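Local coordinates for ancillary protein 2 (Streptococcus pyogenes, PDB 4C0Z) that is a component of the streptococcal pilus tip and can attach the pilus covalently to host-cell surface targets through reactive thioester bonds, one of which lies in this N-terminal domain, at residues F62-K65 with S66-R70; P91-D95 with G96-Q100. All coordinates share one frame; numbering follows the deposited sequence.

Interaction 1 of 2, residues F62-K65 with S66-R70. With SPD (spermidine), chain B.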
loop_
_atom_site.group_PDB
_atom_site.type_symbol
_atom_site.label_atom_id
_atom_site.label_comp_id
_atom_site.label_asym_id
_atom_site.label_seq_id
_atom_site.Cartn_x
_atom_site.Cartn_y
_atom_site.Cartn_z
ATOM N N PHE I 62 -4.039 5.890 3.157
ATOM C CA PHE I 62 -3.319 7.155 3.021
ATOM C C PHE I 62 -4.023 8.189 3.914
ATOM O O PHE I 62 -5.242 8.129 4.024
ATOM C CB PHE I 62 -3.443 7.685 1.567
ATOM C CG PHE I 62 -2.384 7.227 0.589
ATOM C CD1 PHE I 62 -1.073 7.667 0.706
ATOM C CD2 PHE I 62 -2.720 6.404 -0.489
ATOM C CE1 PHE I 62 -0.095 7.245 -0.196
ATOM C CE2 PHE I 62 -1.751 6.006 -1.400
ATOM C CZ PHE I 62 -0.436 6.434 -1.243
ATOM N N PRO I 63 -3.315 9.182 4.507
ATOM C CA PRO I 63 -4.037 10.254 5.215
ATOM C C PRO I 63 -4.972 10.972 4.216
ATOM O O PRO I 63 -4.663 11.073 3.022
ATOM C CB PRO I 63 -2.906 11.176 5.705
ATOM C CG PRO I 63 -1.666 10.318 5.673
ATOM C CD PRO I 63 -1.862 9.446 4.477
ATOM N N SER I 64 -6.134 11.400 4.690
ATOM C CA SER I 64 -7.126 12.114 3.892
ATOM C C SER I 64 -6.570 13.446 3.376
ATOM O O SER I 64 -5.695 14.052 4.003
ATOM C CB SER I 64 -8.370 12.424 4.724
ATOM O OG SER I 64 -8.963 11.266 5.274
ATOM N N LYS I 65 -7.112 13.898 2.239
ATOM C CA LYS I 65 -6.770 15.202 1.642
ATOM C C LYS I 65 -7.208 16.319 2.582
ATOM O O LYS I 65 -8.160 16.129 3.340
ATOM C CB LYS I 65 -7.432 15.343 0.264
ATOM C CG LYS I 65 -6.824 14.359 -0.741
ATOM C CD LYS I 65 -7.271 14.628 -2.156
ATOM C CE LYS I 65 -6.682 13.627 -3.137
ATOM N NZ LYS I 65 -5.189 13.570 -3.089
ATOM N N SER I 66 -6.502 17.463 2.560
ATOM C CA SER I 66 -6.788 18.598 3.443
ATOM C C SER I 66 -8.207 19.142 3.344
ATOM O O SER I 66 -8.700 19.675 4.332
ATOM C CB SER I 66 -5.772 19.724 3.252
ATOM O OG SER I 66 -5.635 20.037 1.879
ATOM N N ASP I 67 -8.878 18.987 2.192
ATOM C CA ASP I 67 -10.254 19.489 2.037
ATOM C C ASP I 67 -11.337 18.433 2.374
ATOM O O ASP I 67 -12.514 18.631 2.071
ATOM C CB ASP I 67 -10.449 20.085 0.634
ATOM C CG ASP I 67 -10.587 19.065 -0.488
ATOM O OD1 ASP I 67 -9.998 17.945 -0.371
ATOM O OD2 ASP I 67 -11.227 19.395 -1.507
ATOM N N SER I 68 -10.931 17.303 2.964
ATOM C CA SER I 68 -11.869 16.248 3.375
ATOM C C SER I 68 -12.499 16.667 4.701
ATOM O O SER I 68 -11.880 17.399 5.462
ATOM C CB SER I 68 -11.138 14.910 3.534
ATOM O OG SER I 68 -11.960 13.896 4.091
ATOM N N VAL I 69 -13.729 16.209 4.977
ATOM C CA VAL I 69 -14.416 16.445 6.256
ATOM C C VAL I 69 -13.749 15.555 7.343
ATOM O O VAL I 69 -13.889 15.835 8.515
ATOM C CB VAL I 69 -15.948 16.196 6.175
ATOM C CG1 VAL I 69 -16.634 17.229 5.284
ATOM C CG2 VAL I 69 -16.268 14.767 5.688
ATOM N N ARG I 70 -13.026 14.501 6.925
ATOM C CA ARG I 70 -12.287 13.584 7.804
ATOM C C ARG I 70 -10.892 14.108 8.049
ATOM O O ARG I 70 -10.224 14.574 7.131
ATOM C CB ARG I 70 -12.203 12.169 7.204
ATOM C CG ARG I 70 -13.575 11.515 6.910
ATOM C CD ARG I 70 -13.426 10.065 6.470
ATOM N NE ARG I 70 -13.098 9.188 7.608
ATOM C CZ ARG I 70 -12.533 7.986 7.511
ATOM N NH1 ARG I 70 -12.220 7.482 6.320
ATOM N NH2 ARG I 70 -12.273 7.279 8.604
HETATM N N1 SPD B . -4.221 -1.090 -2.346
HETATM C C2 SPD B . -4.048 -1.796 -1.083
HETATM C C3 SPD B . -3.343 -0.896 -0.054
HETATM C C4 SPD B . -3.825 0.543 -0.115
HETATM C C5 SPD B . -2.898 1.344 0.793
HETATM N N6 SPD B . -2.379 2.524 0.123
HETATM C C7 SPD B . -1.615 3.399 1.054
HETATM C C8 SPD B . -0.080 3.258 0.787
HETATM C C9 SPD B . 0.724 4.144 1.788
HETATM N N10 SPD B . 0.302 3.971 3.183
#
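Ser68 N donates to Lys65 O at 3.0 Å, closing a type I beta turn over Lys65-Ser68 with an N-H...O angle of 157°. Ser68 CB comes close to the same oxygen and also meets Ser64 CB at 3.9 Å, so the two serine methylenes pack side by side. With its hydroxyl anti to the backbone N (chi1 173°), Ser68 turns OG forward along the chain, where it accepts from Arg70 N at 3.1 Å in an ST turn. That second turn brings the chain back past Ser64, whose CB is 3.7 Å from Arg70 O and whose OG is 3.9 Å from Arg70 CB.

These linked turns belong to the loop between strands 51-56 and 72-78 of the thioester domain. The Asp67 side chain folds back over the first turn and brings OD1 to 3.7 Å from Lys65 CB; the same oxygen bonds a glycerol that probably comes from the crystallisation liquor. Lys65 runs extended as far as CE and bends only at its last torsion; its NZ leaves the turn and bonds Tyr25 O.

At the other end of the segment, Phe62 belongs to the spermidine pocket. Spermidine C7, a methylene next to the amine N6, rides 3.5 Å above one face of the Phe62 ring, displaced toward the rim. The ring also stacks with His39 and meets His61 of the second subunit, whose Asn57 and Lys60 carbonyls hydrogen-bond the polyamine.

Interaction 2 of 2, residues P91-D95 with G96-Q100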
loop_
_atom_site.group_PDB
_atom_site.type_symbol
_atom_site.label_atom_id
_atom_site.label_comp_id
_atom_site.label_asym_id
_atom_site.label_seq_id
_atom_site.Cartn_x
_atom_site.Cartn_y
_atom_site.Cartn_z
ATOM N N PRO I 91 9.689 -3.601 8.549
ATOM C CA PRO I 91 10.877 -2.748 8.357
ATOM C C PRO I 91 12.113 -3.525 7.891
ATOM O O PRO I 91 12.286 -4.673 8.280
ATOM C CB PRO I 91 11.067 -2.092 9.728
ATOM C CG PRO I 91 10.489 -3.044 10.693
ATOM C CD PRO I 91 9.333 -3.708 9.982
ATOM N N ARG I 92 12.937 -2.908 7.021
ATOM C CA ARG I 92 14.181 -3.486 6.496
ATOM C C ARG I 92 15.266 -3.221 7.554
ATOM O O ARG I 92 15.973 -2.209 7.489
ATOM C CB ARG I 92 14.522 -2.853 5.134
ATOM C CG ARG I 92 15.463 -3.673 4.290
ATOM C CD ARG I 92 15.818 -2.991 2.971
ATOM N NE ARG I 92 14.701 -2.970 2.021
ATOM C CZ ARG I 92 14.398 -3.947 1.170
ATOM N NH1 ARG I 92 15.124 -5.058 1.138
ATOM N NH2 ARG I 92 13.368 -3.822 0.348
ATOM N N ILE I 93 15.344 -4.114 8.567
ATOM C CA ILE I 93 16.246 -3.988 9.724
ATOM C C ILE I 93 17.534 -4.852 9.649
ATOM O O ILE I 93 18.294 -4.863 10.616
ATOM C CB ILE I 93 15.473 -4.235 11.064
ATOM C CG1 ILE I 93 14.726 -5.591 11.074
ATOM C CG2 ILE I 93 14.526 -3.064 11.393
ATOM C CD1 ILE I 93 14.556 -6.223 12.457
ATOM N N GLU I 94 17.812 -5.526 8.509
ATOM C CA GLU I 94 19.001 -6.380 8.324
ATOM C C GLU I 94 20.320 -5.585 8.300
ATOM O O GLU I 94 21.368 -6.108 8.701
ATOM C CB GLU I 94 18.859 -7.259 7.068
ATOM C CG GLU I 94 19.624 -8.570 7.138
ATOM C CD GLU I 94 19.341 -9.528 5.998
ATOM O OE1 GLU I 94 18.270 -10.178 6.018
ATOM O OE2 GLU I 94 20.193 -9.637 5.087
ATOM N N ASP I 95 20.260 -4.323 7.833
ATOM C CA ASP I 95 21.390 -3.387 7.786
ATOM C C ASP I 95 21.630 -2.801 9.185
ATOM O O ASP I 95 22.664 -2.173 9.411
ATOM C CB ASP I 95 21.121 -2.260 6.769
ATOM C CG ASP I 95 19.841 -1.483 7.041
ATOM O OD1 ASP I 95 19.860 -0.603 7.934
ATOM O OD2 ASP I 95 18.814 -1.766 6.368
ATOM N N GLY I 96 20.636 -2.956 10.069
ATOM C CA GLY I 96 20.630 -2.523 11.465
ATOM C C GLY I 96 20.747 -1.038 11.753
ATOM O O GLY I 96 20.895 -0.643 12.914
ATOM N N GLN I 97 20.693 -0.209 10.706
ATOM C CA GLN I 97 20.727 1.243 10.825
ATOM C C GLN I 97 19.526 1.851 10.077
ATOM O O GLN I 97 19.678 2.730 9.224
ATOM C CB GLN I 97 22.090 1.836 10.426
ATOM C CG GLN I 97 22.680 1.349 9.099
ATOM C CD GLN I 97 23.855 2.190 8.644
ATOM O OE1 GLN I 97 24.472 2.940 9.418
ATOM N NE2 GLN I 97 24.191 2.081 7.367
ATOM N N LEU I 98 18.324 1.347 10.408
ATOM C CA LEU I 98 17.049 1.771 9.817
ATOM C C LEU I 98 16.868 3.281 9.999
ATOM O O LEU I 98 16.878 4.004 9.007
ATOM C CB LEU I 98 15.874 0.960 10.405
ATOM C CG LEU I 98 14.462 1.251 9.864
ATOM C CD1 LEU I 98 14.285 0.763 8.426
ATOM C CD2 LEU I 98 13.420 0.595 10.727
ATOM N N GLN I 99 16.812 3.749 11.257
ATOM C CA GLN I 99 16.721 5.157 11.654
ATOM C C GLN I 99 17.695 6.044 10.843
ATOM O O GLN I 99 17.255 7.036 10.254
ATOM C CB GLN I 99 16.990 5.263 13.175
ATOM C CG GLN I 99 17.266 6.664 13.726
ATOM C CD GLN I 99 17.364 6.686 15.238
ATOM O OE1 GLN I 99 17.991 5.824 15.873
ATOM N NE2 GLN I 99 16.780 7.705 15.849
ATOM N N GLN I 100 18.994 5.647 10.779
ATOM C CA GLN I 100 20.082 6.347 10.068
ATOM C C GLN I 100 19.854 6.412 8.570
ATOM O O GLN I 100 20.067 7.464 7.965
ATOM C CB GLN I 100 21.460 5.734 10.388
ATOM C CG GLN I 100 21.907 5.972 11.827
ATOM C CD GLN I 100 21.502 4.890 12.808
ATOM O OE1 GLN I 100 20.604 4.071 12.570
ATOM N NE2 GLN I 100 22.161 4.872 13.956
#
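Ile93 to Gly96 form a type I beta turn, closed by a bent bond in which Gly96 N donates to Ile93 O at 3.1 Å. Gly96, the last residue of the turn, has a positive phi of 62°, and Gln97 takes the N-cap position before the helix. Asp95 carries the polar side of this junction. Its CG lies between the backbone N and the carbonyl carbon, chi1 57°, a rotation that swings OD1 forward across Gly96 to accept from Gln97 N at 2.9 Å. The N-H arrives on the anti side of OD1, 29° out of the carboxylate plane: an Asx turn over Asp95-Gln97. Gln97 CG lies alongside this oxygen, 3.6 Å from OD1.

The apolar side rests on Leu98, whose two methyls part company. CD2 meets Pro91 CB at 3.7 Å and Ile93 CG2 at 3.9 Å, while CD1 approaches Arg92 O at 3.5 Å. Leu98 has CG anti to the backbone N, which extends the isobutyl group toward the preceding loop.

The loop therefore folds against the first residue of helix 98-108. Leu98 also touches Asn81 and Phe84 of helix 81-87 and Tyr137 of helix 123-138, while Arg92 bonds Tyr136 O through NE and makes a cation-pi contact with that tyrosine's ring.

In the fold
Interactions 1 and 2 are both surface contacts, on opposite sides of the chain's centre, with their own centres 31 Å apart and no touch between them. Each contains a type I turn and a side-chain oxygen that accepts from a backbone N-H two residues on, a serine hydroxyl in 62-70 and an aspartate carboxylate in 91-100. Their settings differ. Interaction 1 joins two strands of the antiparallel barrel; it is held by one backbone bond across the segments, with small serine contacts and no apolar cluster, and one end reaches the spermidine pocket and the second subunit. Interaction 2 links helices 81-87 and 98-108, adds apolar packing around a buried leucine, and is untouched by the other subunit.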